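Local atomic coordinates of DNA translocase coupling protein (Clostridium perfringens, PDB entry 6O1W), a protein that probably acts as an ATP-dependent DNA translocase that couples plasmid DNA to the conjugation machinery. Residues Gly157-Met162 with Lys227-Val232. Sequence-based numbering, arbitrary orientation.
Sequences GAIAYM and KRIIVV. With BGC (beta-D-glucopyranose), chain E.
The ring of Tyr-161 meets Ile-229 with its edge: CG2 of the isoleucine lies near the ring plane, 3.6 Å from CD2. At the phenol end of the same ring, O1 of a bound beta-D-glucopyranose also lies close to the plane, 2.7 Å from OH, and the sugar is held as well by Gln-180. The contact belongs to two neighbouring parallel strands, 159-163 and 229-233, of a P-loop NTPase core of the FtsK/SpoIIIE family. Ile-159, Tyr-161, Ile-229 and Val-231 share one sheet face, where helix 185-209 covers the last three; Ala-160 and Ile-230 turn to the other, against helix 142-155, which follows the Walker A loop. Between the faces, four N-H...O=C bonds illustrate parallel pairing, zipping the backbones together in register; Ile-230 N to Ile-159 O (2.8 Å) is nearly straight. A chi1 of -177° in Ile-230 puts CG2 between the backbone N and the carbonyl carbon, 3.9 Å from Ala-160 CB. The side chains of Ile-159 and Lys-227 cross at about a right angle, Ile-159 CD1 touching Lys-227 CB at 3.8 Å. Lys-227 bends at its last torsion (chi4 -77°), and just ahead of the strands one water accepts from Lys-227 NZ at 2.8 Å and donates to Gly-157 O at 3.1 Å.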
ATOM      1  N   GLY A 157     -19.573  -9.793  -5.550  1.00 30.10           N
ATOM      2  CA  GLY A 157     -20.929  -9.251  -5.437  1.00 30.03           C
ATOM      3  C   GLY A 157     -21.089  -7.957  -4.660  1.00 33.67           C
ATOM      4  O   GLY A 157     -22.220  -7.572  -4.356  1.00 33.83           O
ATOM      5  N   ALA A 158     -19.985  -7.258  -4.331  1.00 27.75           N
ATOM      6  CA  ALA A 158     -20.109  -5.993  -3.576  1.00 27.85           C
ATOM      7  C   ALA A 158     -20.717  -4.870  -4.429  1.00 31.97           C
ATOM      8  O   ALA A 158     -20.658  -4.932  -5.669  1.00 29.36           O
ATOM      9  CB  ALA A 158     -18.744  -5.540  -3.069  1.00 28.53           C
ATOM     10  N   ILE A 159     -21.308  -3.868  -3.742  1.00 29.58           N
ATOM     11  CA  ILE A 159     -21.850  -2.611  -4.275  1.00 30.31           C
ATOM     12  C   ILE A 159     -20.650  -1.647  -4.237  1.00 32.52           C
ATOM     13  O   ILE A 159     -19.948  -1.602  -3.228  1.00 31.58           O
ATOM     14  CB  ILE A 159     -23.027  -2.044  -3.387  1.00 33.75           C
ATOM     15  CG1 ILE A 159     -24.263  -2.952  -3.470  1.00 36.45           C
ATOM     16  CG2 ILE A 159     -23.408  -0.601  -3.792  1.00 32.65           C
ATOM     17  CD1 ILE A 159     -25.281  -2.748  -2.307  1.00 47.68           C
ATOM     18  N   ALA A 160     -20.496  -0.803  -5.261  1.00 28.25           N
ATOM     19  CA  ALA A 160     -19.380   0.127  -5.310  1.00 27.27           C
ATOM     20  C   ALA A 160     -19.742   1.568  -5.486  1.00 30.66           C
ATOM     21  O   ALA A 160     -20.647   1.900  -6.244  1.00 30.73           O
ATOM     22  CB  ALA A 160     -18.420  -0.297  -6.415  1.00 28.09           C
ATOM     23  N   TYR A 161     -18.962   2.438  -4.835  1.00 27.69           N
ATOM     24  CA  TYR A 161     -19.068   3.888  -4.929  1.00 27.77           C
ATOM     25  C   TYR A 161     -17.663   4.407  -5.181  1.00 32.37           C
ATOM     26  O   TYR A 161     -16.715   3.998  -4.505  1.00 29.80           O
ATOM     27  CB  TYR A 161     -19.674   4.514  -3.674  1.00 27.78           C
ATOM     28  CG  TYR A 161     -21.121   4.144  -3.486  1.00 28.28           C
ATOM     29  CD1 TYR A 161     -22.125   4.764  -4.227  1.00 30.19           C
ATOM     30  CD2 TYR A 161     -21.498   3.205  -2.539  1.00 28.76           C
ATOM     31  CE1 TYR A 161     -23.469   4.450  -4.022  1.00 30.27           C
ATOM     32  CE2 TYR A 161     -22.825   2.832  -2.379  1.00 30.11           C
ATOM     33  CZ  TYR A 161     -23.810   3.458  -3.122  1.00 36.10           C
ATOM     34  OH  TYR A 161     -25.109   3.058  -2.954  1.00 40.47           O
HETATM   35  N   MSE A 162     -17.514   5.254  -6.198  1.00 29.83           N
HETATM   36  CA  MSE A 162     -16.182   5.732  -6.552  1.00 30.88           C
HETATM   37  C   MSE A 162     -16.169   7.225  -6.541  1.00 32.91           C
HETATM   38  O   MSE A 162     -17.093   7.854  -7.057  1.00 30.40           O
HETATM   39  CB  MSE A 162     -15.760   5.158  -7.902  1.00 34.45           C
HETATM   40  CG  MSE A 162     -15.541   3.654  -7.858  1.00 45.57           C
HETATM   41 SE   MSE A 162     -16.161   2.782  -9.498  1.00 60.10          SE
HETATM   42  CE  MSE A 162     -18.070   2.846  -9.266  1.00 55.40           C
ATOM     43  N   LYS A 227     -25.503  -6.258   1.479  1.00 33.22           N
ATOM     44  CA  LYS A 227     -24.321  -6.483   0.661  1.00 31.65           C
ATOM     45  C   LYS A 227     -23.167  -5.630   1.142  1.00 33.56           C
ATOM     46  O   LYS A 227     -23.381  -4.504   1.618  1.00 30.03           O
ATOM     47  CB  LYS A 227     -24.635  -6.121  -0.794  1.00 34.49           C
ATOM     48  CG  LYS A 227     -25.725  -6.986  -1.454  1.00 42.91           C
ATOM     49  CD  LYS A 227     -25.747  -6.747  -2.964  1.00 54.03           C
ATOM     50  CE  LYS A 227     -26.832  -7.515  -3.677  1.00 66.27           C
ATOM     51  NZ  LYS A 227     -26.482  -8.954  -3.840  1.00 77.67           N
ATOM     52  N   ARG A 228     -21.929  -6.139   0.957  1.00 30.49           N
ATOM     53  CA  ARG A 228     -20.717  -5.358   1.217  1.00 29.75           C
ATOM     54  C   ARG A 228     -20.744  -4.102   0.324  1.00 28.02           C
ATOM     55  O   ARG A 228     -21.089  -4.200  -0.852  1.00 24.89           O
ATOM     56  CB  ARG A 228     -19.450  -6.184   0.894  1.00 28.72           C
ATOM     57  CG  ARG A 228     -18.150  -5.405   1.165  1.00 40.12           C
ATOM     58  CD  ARG A 228     -16.877  -6.251   1.132  1.00 36.69           C
ATOM     59  NE  ARG A 228     -17.018  -7.435   1.975  1.00 32.09           N
ATOM     60  CZ  ARG A 228     -16.895  -7.459   3.292  1.00 34.97           C
ATOM     61  NH1 ARG A 228     -16.559  -6.361   3.956  1.00 29.62           N
ATOM     62  NH2 ARG A 228     -17.125  -8.575   3.962  1.00 34.01           N
ATOM     63  N   ILE A 229     -20.417  -2.945   0.893  1.00 23.57           N
ATOM     64  CA  ILE A 229     -20.287  -1.693   0.161  1.00 23.79           C
ATOM     65  C   ILE A 229     -18.790  -1.298   0.116  1.00 29.83           C
ATOM     66  O   ILE A 229     -18.158  -1.182   1.167  1.00 28.40           O
ATOM     67  CB  ILE A 229     -21.144  -0.548   0.777  1.00 27.53           C
ATOM     68  CG1 ILE A 229     -22.663  -0.859   0.662  1.00 28.12           C
ATOM     69  CG2 ILE A 229     -20.807   0.783   0.089  1.00 29.57           C
ATOM     70  CD1 ILE A 229     -23.585  -0.005   1.591  1.00 29.10           C
ATOM     71  N   ILE A 230     -18.228  -1.083  -1.094  1.00 27.02           N
ATOM     72  CA  ILE A 230     -16.850  -0.618  -1.233  1.00 26.40           C
ATOM     73  C   ILE A 230     -16.853   0.828  -1.724  1.00 29.06           C
ATOM     74  O   ILE A 230     -17.558   1.173  -2.672  1.00 27.67           O
ATOM     75  CB  ILE A 230     -15.922  -1.565  -2.050  1.00 30.00           C
ATOM     76  CG1 ILE A 230     -14.447  -1.004  -2.071  1.00 31.11           C
ATOM     77  CG2 ILE A 230     -16.492  -1.899  -3.447  1.00 29.85           C
ATOM     78  CD1 ILE A 230     -13.468  -1.622  -3.037  1.00 47.17           C
ATOM     79  N   VAL A 231     -16.121   1.681  -1.026  1.00 26.32           N
ATOM     80  CA  VAL A 231     -16.030   3.107  -1.331  1.00 25.77           C
ATOM     81  C   VAL A 231     -14.582   3.387  -1.712  1.00 27.69           C
ATOM     82  O   VAL A 231     -13.688   3.236  -0.884  1.00 26.39           O
ATOM     83  CB  VAL A 231     -16.485   3.983  -0.138  1.00 28.53           C
ATOM     84  CG1 VAL A 231     -16.544   5.458  -0.531  1.00 28.46           C
ATOM     85  CG2 VAL A 231     -17.818   3.506   0.433  1.00 27.60           C
ATOM     86  N   VAL A 232     -14.356   3.772  -2.951  1.00 23.70           N
ATOM     87  CA  VAL A 232     -13.004   4.015  -3.441  1.00 24.06           C
ATOM     88  C   VAL A 232     -12.824   5.502  -3.562  1.00 28.15           C
ATOM     89  O   VAL A 232     -13.575   6.149  -4.283  1.00 27.45           O
ATOM     90  CB  VAL A 232     -12.703   3.279  -4.779  1.00 29.90           C
ATOM     91  CG1 VAL A 232     -11.228   3.460  -5.193  1.00 30.76           C
ATOM     92  CG2 VAL A 232     -13.050   1.801  -4.687  1.00 29.67           C
TER
HETATM   93  C2  BGC E 503     -28.499   5.099  -3.103  1.00 83.54           C
HETATM   94  C3  BGC E 503     -29.357   6.280  -2.666  1.00 83.98           C
HETATM   95  C4  BGC E 503     -28.469   7.402  -2.140  1.00 80.86           C
HETATM   96  C5  BGC E 503     -27.421   7.776  -3.186  1.00 80.35           C
HETATM   97  C6  BGC E 503     -26.419   8.787  -2.680  1.00 76.18           C
HETATM   98  C1  BGC E 503     -27.480   5.570  -4.137  1.00 84.57           C
HETATM   99  O1  BGC E 503     -26.688   4.507  -4.546  1.00 85.80           O
HETATM  100  O2  BGC E 503     -29.317   4.068  -3.643  1.00 84.07           O
HETATM  101  O3  BGC E 503     -30.290   5.867  -1.675  1.00 83.92           O
HETATM  102  O4  BGC E 503     -29.243   8.552  -1.821  1.00 80.64           O
HETATM  103  O5  BGC E 503     -26.677   6.608  -3.574  1.00 81.87           O
HETATM  104  O6  BGC E 503     -25.434   9.061  -3.665  1.00 74.72           O
HETATM  105  O   HOH W   1     -23.913  -9.841  -3.113  1.00 66.63           O